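Local coordinates for Exo-1,3/1,4-beta-glucanase (Pseudoalteromonas sp., PDB 3RRX), which probably hydrolyses beta-1,3- and beta-1,4-linked glucans from their chain ends as an exo-acting glucanase of glycoside hydrolase family 3, at residues L50-M55 and A86-L91; G61-G66 and I103-G108. The protein carries 1 engineered substitution. One frame throughout, in Å; residues are numbered along the deposited sequence.

Contact 1: L50-M55 and A86-L91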
loop_
_atom_site.group_PDB
_atom_site.type_symbol
_atom_site.label_atom_id
_atom_site.label_comp_id
_atom_site.label_asym_id
_atom_site.label_seq_id
_atom_site.Cartn_x
_atom_site.Cartn_y
_atom_site.Cartn_z
ATOM N N LEU A 50 -2.118 13.170 -20.743
ATOM C CA LEU A 50 -1.611 14.531 -20.738
ATOM C C LEU A 50 -0.503 14.730 -21.770
ATOM O O LEU A 50 0.328 13.847 -21.959
ATOM C CB LEU A 50 -1.073 14.849 -19.342
ATOM C CG LEU A 50 -0.376 16.188 -19.136
ATOM C CD1 LEU A 50 -1.388 17.318 -19.194
ATOM C CD2 LEU A 50 0.363 16.183 -17.803
ATOM N N THR A 51 -0.486 15.887 -22.434
ATOM C CA THR A 51 0.644 16.245 -23.286
ATOM C C THR A 51 1.436 17.381 -22.651
ATOM O O THR A 51 0.922 18.125 -21.812
ATOM C CB THR A 51 0.207 16.697 -24.706
ATOM O OG1 THR A 51 -0.532 17.920 -24.617
ATOM C CG2 THR A 51 -0.646 15.637 -25.380
ATOM N N VAL A 52 2.695 17.509 -23.056
ATOM C CA VAL A 52 3.519 18.633 -22.637
ATOM C C VAL A 52 2.861 19.949 -23.066
ATOM O O VAL A 52 2.868 20.936 -22.321
ATOM C CB VAL A 52 4.937 18.521 -23.238
ATOM C CG1 VAL A 52 5.798 19.696 -22.824
ATOM C CG2 VAL A 52 5.582 17.207 -22.817
ATOM N N GLU A 53 2.274 19.965 -24.259
ATOM C CA GLU A 53 1.632 21.185 -24.749
ATOM C C GLU A 53 0.489 21.615 -23.824
ATOM O O GLU A 53 0.258 22.812 -23.615
ATOM C CB GLU A 53 1.105 20.990 -26.174
ATOM C CG GLU A 53 0.517 22.248 -26.808
ATOM C CD GLU A 53 0.160 22.057 -28.277
ATOM O OE1 GLU A 53 0.032 20.894 -28.719
ATOM O OE2 GLU A 53 0.016 23.072 -28.994
ATOM N N GLN A 54 -0.232 20.645 -23.275
ATOM C CA GLN A 54 -1.337 20.973 -22.372
ATOM C C GLN A 54 -0.803 21.528 -21.057
ATOM O O GLN A 54 -1.425 22.399 -20.445
ATOM C CB GLN A 54 -2.226 19.756 -22.118
ATOM C CG GLN A 54 -3.192 19.427 -23.259
ATOM C CD GLN A 54 -3.861 18.082 -23.071
ATOM O OE1 GLN A 54 -3.215 17.102 -22.702
ATOM N NE2 GLN A 54 -5.168 18.031 -23.306
ATOM N N MET A 55 0.346 21.021 -20.614
ATOM C CA MET A 55 0.964 21.547 -19.401
ATOM C C MET A 55 1.424 22.990 -19.616
ATOM O O MET A 55 1.302 23.840 -18.729
ATOM C CB MET A 55 2.135 20.676 -18.943
ATOM C CG MET A 55 2.828 21.229 -17.691
ATOM S SD MET A 55 1.753 21.273 -16.215
ATOM C CE MET A 55 1.585 19.540 -15.825
ATOM N N ALA A 86 10.267 14.289 -16.631
ATOM C CA ALA A 86 10.047 15.199 -15.507
ATOM C C ALA A 86 10.514 16.613 -15.853
ATOM O O ALA A 86 9.823 17.598 -15.558
ATOM C CB ALA A 86 10.740 14.674 -14.242
ATOM N N ASP A 87 11.673 16.719 -16.503
ATOM C CA ASP A 87 12.194 18.029 -16.919
ATOM C C ASP A 87 11.234 18.720 -17.883
ATOM O O ASP A 87 10.987 19.914 -17.765
ATOM C CB ASP A 87 13.578 17.908 -17.592
ATOM C CG ASP A 87 14.722 17.779 -16.595
ATOM O OD1 ASP A 87 14.471 17.838 -15.370
ATOM O OD2 ASP A 87 15.890 17.619 -17.043
ATOM N N GLU A 88 10.720 17.980 -18.860
ATOM C CA GLU A 88 9.846 18.584 -19.860
ATOM C C GLU A 88 8.613 19.189 -19.211
ATOM O O GLU A 88 8.260 20.335 -19.478
ATOM C CB GLU A 88 9.413 17.567 -20.913
ATOM C CG GLU A 88 10.459 17.287 -21.976
ATOM C CD GLU A 88 9.832 16.741 -23.246
ATOM O OE1 GLU A 88 9.541 17.544 -24.161
ATOM O OE2 GLU A 88 9.608 15.516 -23.318
ATOM N N MET A 89 7.955 18.411 -18.359
ATOM C CA MET A 89 6.784 18.904 -17.644
ATOM C C MET A 89 7.126 20.067 -16.720
ATOM O O MET A 89 6.386 21.046 -16.640
ATOM C CB MET A 89 6.130 17.766 -16.863
ATOM C CG MET A 89 5.455 16.747 -17.754
ATOM S SD MET A 89 4.118 17.515 -18.691
ATOM C CE MET A 89 3.510 16.125 -19.637
ATOM N N TYR A 90 8.245 19.960 -16.019
ATOM C CA TYR A 90 8.688 21.033 -15.141
ATOM C C TYR A 90 8.884 22.339 -15.925
ATOM O O TYR A 90 8.428 23.405 -15.501
ATOM C CB TYR A 90 9.978 20.623 -14.420
ATOM C CG TYR A 90 10.639 21.745 -13.656
ATOM C CD1 TYR A 90 10.394 21.935 -12.295
ATOM C CD2 TYR A 90 11.510 22.613 -14.289
ATOM C CE1 TYR A 90 11.010 22.965 -11.596
ATOM C CE2 TYR A 90 12.124 23.638 -13.605
ATOM C CZ TYR A 90 11.865 23.814 -12.258
ATOM O OH TYR A 90 12.485 24.841 -11.582
ATOM N N LEU A 91 9.552 22.252 -17.072
ATOM C CA LEU A 91 9.835 23.443 -17.880
ATOM C C LEU A 91 8.580 24.020 -18.543
ATOM O O LEU A 91 8.436 25.242 -18.668
ATOM C CB LEU A 91 10.905 23.140 -18.930
ATOM C CG LEU A 91 12.275 22.788 -18.349
ATOM C CD1 LEU A 91 13.221 22.264 -19.447
ATOM C CD2 LEU A 91 12.875 23.979 -17.631
#
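M89 reaches out of helix 79-94 and puts its thioether against the start of the helix that begins at V52. The methyl carbon CE meets L50 tip to tip, 3.6 Å from L50 CD2. It also lies over the T51-V52 peptide, with V52 N 3.8 Å from M89 CE. V52 comes in obliquely: its CG2 branch, standing beside its own backbone N, approaches M89 CE to 3.9 Å. Further back along the same chain, M89 SD rests 3.7 Å from M55 CB, and M55 CG touches the backbone oxygen of M89. With chi1 at -70° the M89 chain leaves beside its backbone N; it then bends at chi2 (-62°) and runs straight to the methyl, which carries the sulfur past M55 and the methyl on to L50 and V52. Replacing M89 by an alanine would probably open a gap between L50, V52 and M55 and leave the L50 and V52 methyls without the thioether they pack on. E88 adds a looser touch of OE1 on V52 CG2, while its OE2 is hydrogen-bonded to Y72. The helix that M89 presses on is closed at its start by a capping box: T51 OG1 accepts from Q54 N at 3.1 Å, and Q54 OE1 takes T51 N at 3.0 Å in the carbonyl plane. L50 and M55 touch Y63 of strand 62-65 as well: helices of the outer layer packed on a strand of the inner parallel sheet, as in an (alpha/beta)8 barrel.

Contact 2: G61-G66 and I103-G108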
loop_
_atom_site.group_PDB
_atom_site.type_symbol
_atom_site.label_atom_id
_atom_site.label_comp_id
_atom_site.label_asym_id
_atom_site.label_seq_id
_atom_site.Cartn_x
_atom_site.Cartn_y
_atom_site.Cartn_z
ATOM N N GLY A 61 -1.299 22.208 -11.433
ATOM C CA GLY A 61 -0.535 22.170 -10.196
ATOM C C GLY A 61 0.221 20.870 -9.943
ATOM O O GLY A 61 1.212 20.848 -9.216
ATOM N N SER A 62 -0.250 19.784 -10.538
ATOM C CA SER A 62 0.394 18.478 -10.389
ATOM C C SER A 62 -0.066 17.578 -11.504
ATOM O O SER A 62 -1.016 17.901 -12.219
ATOM C CB SER A 62 0.035 17.826 -9.044
ATOM O OG SER A 62 -1.357 17.520 -8.957
ATOM N N TYR A 63 0.612 16.444 -11.655
ATOM C CA TYR A 63 0.179 15.428 -12.584
ATOM C C TYR A 63 0.528 14.038 -12.020
ATOM O O TYR A 63 1.383 13.898 -11.139
ATOM C CB TYR A 63 0.762 15.685 -13.989
ATOM C CG TYR A 63 2.271 15.593 -14.089
ATOM C CD1 TYR A 63 3.086 16.624 -13.638
ATOM C CD2 TYR A 63 2.880 14.476 -14.650
ATOM C CE1 TYR A 63 4.474 16.537 -13.734
ATOM C CE2 TYR A 63 4.257 14.382 -14.750
ATOM C CZ TYR A 63 5.051 15.410 -14.291
ATOM O OH TYR A 63 6.427 15.305 -14.405
ATOM N N LEU A 64 -0.165 13.022 -12.503
ATOM C CA LEU A 64 -0.102 11.707 -11.880
ATOM C C LEU A 64 0.609 10.667 -12.733
ATOM O O LEU A 64 0.336 10.536 -13.926
ATOM C CB LEU A 64 -1.514 11.212 -11.578
ATOM C CG LEU A 64 -1.648 9.839 -10.924
ATOM C CD1 LEU A 64 -1.030 9.859 -9.521
ATOM C CD2 LEU A 64 -3.118 9.423 -10.862
ATOM N N ASN A 65 1.516 9.933 -12.094
ATOM C CA ASN A 65 2.047 8.681 -12.631
ATOM C C ASN A 65 1.061 7.559 -12.312
ATOM O O ASN A 65 1.135 6.948 -11.246
ATOM C CB ASN A 65 3.395 8.348 -11.983
ATOM C CG ASN A 65 3.966 7.034 -12.486
ATOM O OD1 ASN A 65 3.923 6.757 -13.682
ATOM N ND2 ASN A 65 4.492 6.214 -11.575
ATOM N N GLY A 66 0.131 7.296 -13.220
ATOM C CA GLY A 66 -0.984 6.415 -12.912
ATOM C C GLY A 66 -0.552 4.971 -12.741
ATOM O O GLY A 66 -1.224 4.189 -12.068
ATOM N N ILE A 103 4.494 28.779 -11.871
ATOM C CA ILE A 103 4.417 27.962 -10.671
ATOM C C ILE A 103 4.826 26.538 -11.026
ATOM O O ILE A 103 4.200 25.898 -11.867
ATOM C CB ILE A 103 2.994 27.948 -10.088
ATOM C CG1 ILE A 103 2.581 29.358 -9.664
ATOM C CG2 ILE A 103 2.913 26.989 -8.892
ATOM C CD1 ILE A 103 1.166 29.452 -9.127
ATOM N N PRO A 104 5.900 26.044 -10.402
ATOM C CA PRO A 104 6.365 24.688 -10.712
ATOM C C PRO A 104 5.294 23.647 -10.385
ATOM O O PRO A 104 4.651 23.748 -9.339
ATOM C CB PRO A 104 7.560 24.504 -9.767
ATOM C CG PRO A 104 7.993 25.905 -9.407
ATOM C CD PRO A 104 6.714 26.692 -9.358
ATOM N N THR A 105 5.109 22.676 -11.274
ATOM C CA THR A 105 4.202 21.553 -11.032
ATOM C C THR A 105 4.969 20.473 -10.268
ATOM O O THR A 105 6.179 20.600 -10.054
ATOM C CB THR A 105 3.659 20.993 -12.376
ATOM O OG1 THR A 105 2.616 20.039 -12.140
ATOM C CG2 THR A 105 4.781 20.334 -13.199
ATOM N N VAL A 106 4.266 19.431 -9.827
ATOM C CA VAL A 106 4.913 18.266 -9.228
ATOM C C VAL A 106 4.277 16.997 -9.754
ATOM O O VAL A 106 3.096 16.971 -10.116
ATOM C CB VAL A 106 4.803 18.225 -7.677
ATOM C CG1 VAL A 106 5.635 19.321 -7.034
ATOM C CG2 VAL A 106 3.333 18.282 -7.233
ATOM N N TRP A 107 5.073 15.935 -9.756
ATOM C CA TRP A 107 4.661 14.631 -10.219
ATOM C C TRP A 107 4.319 13.807 -8.974
ATOM O O TRP A 107 5.069 13.812 -7.998
ATOM C CB TRP A 107 5.850 13.994 -10.952
ATOM C CG TRP A 107 5.504 12.919 -11.916
ATOM C CD1 TRP A 107 4.284 12.346 -12.117
ATOM C CD2 TRP A 107 6.402 12.287 -12.840
ATOM N NE1 TRP A 107 4.370 11.390 -13.109
ATOM C CE2 TRP A 107 5.657 11.347 -13.573
ATOM C CE3 TRP A 107 7.760 12.437 -13.122
ATOM C CZ2 TRP A 107 6.229 10.550 -14.562
ATOM C CZ3 TRP A 107 8.325 11.650 -14.107
ATOM C CH2 TRP A 107 7.560 10.718 -14.814
ATOM N N GLY A 108 3.204 13.092 -9.010
ATOM C CA GLY A 108 2.829 12.222 -7.903
ATOM C C GLY A 108 2.640 10.767 -8.301
ATOM O O GLY A 108 2.408 10.448 -9.465
#
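Y63 and W107 lie against each other as an offset stack, the Y63 ring and the five-membered ring of W107 having centroids 4.1 Å apart and planes inclined by 22°. Y63 CE2 sits over one face of the indole near its rim, 3.3 Å from W107 CD1, and Y63 OH reaches on to W107 CD2 and CE3, at the start of the six-membered ring. In return W107 CB makes an off-centre CH-pi contact with the Y63 ring. Y63 CG stands between backbone N and carbonyl carbon (chi1 64°), and this turns the ring across the neighbouring strand. T105 OG1 comes up at the edge of the tyrosine ring, in its plane.

Beneath the rings the backbones pair as parallel strands. Y63 brackets W107, giving its N-H to V106 O (3.0 Å) and accepting G108 N at its own O (2.9 Å); N65 N then bonds to G108 O at 2.8 Å. These are the first two strands of the parallel barrel sheet of the family 3 N-terminal domain. On the face away from the rings, L64 CD1 settles 3.5 Å from G108 O, beside a residue with no side chain.

One shell out, T105 OG1 is hydrogen-bonded to F60 O and N65 ND2 to T109 OG1, while W107 N bonds to E156 OE1. The rings of W82 and Y85, from helix 79-94, meet the indole with their planes at about 35° to it.

Overall arrangement
The four segments alternate along the chain, 50-55, 61-66, 86-91 and 103-108, so contacts 1 and 2 interlock, their centres about 9 Å apart. Helix 52-58 leads into strand 62-65, and helix 79-94 then carries the chain to strand 106-110, making a beta-alpha-beta crossover. Contact 2 joins two neighbouring strands of the parallel barrel sheet; contact 1 joins the helices layered over them. The layers meet directly: Y63 OH packs 3.5 Å from M89 CB, and M55 CE lies 3.9 Å from T105 OG1. All falls within the family 3 N-terminal domain, with a bound sodium ion about 7 Å from the M55 side chain and about 8 Å from that of T105, too far to bind.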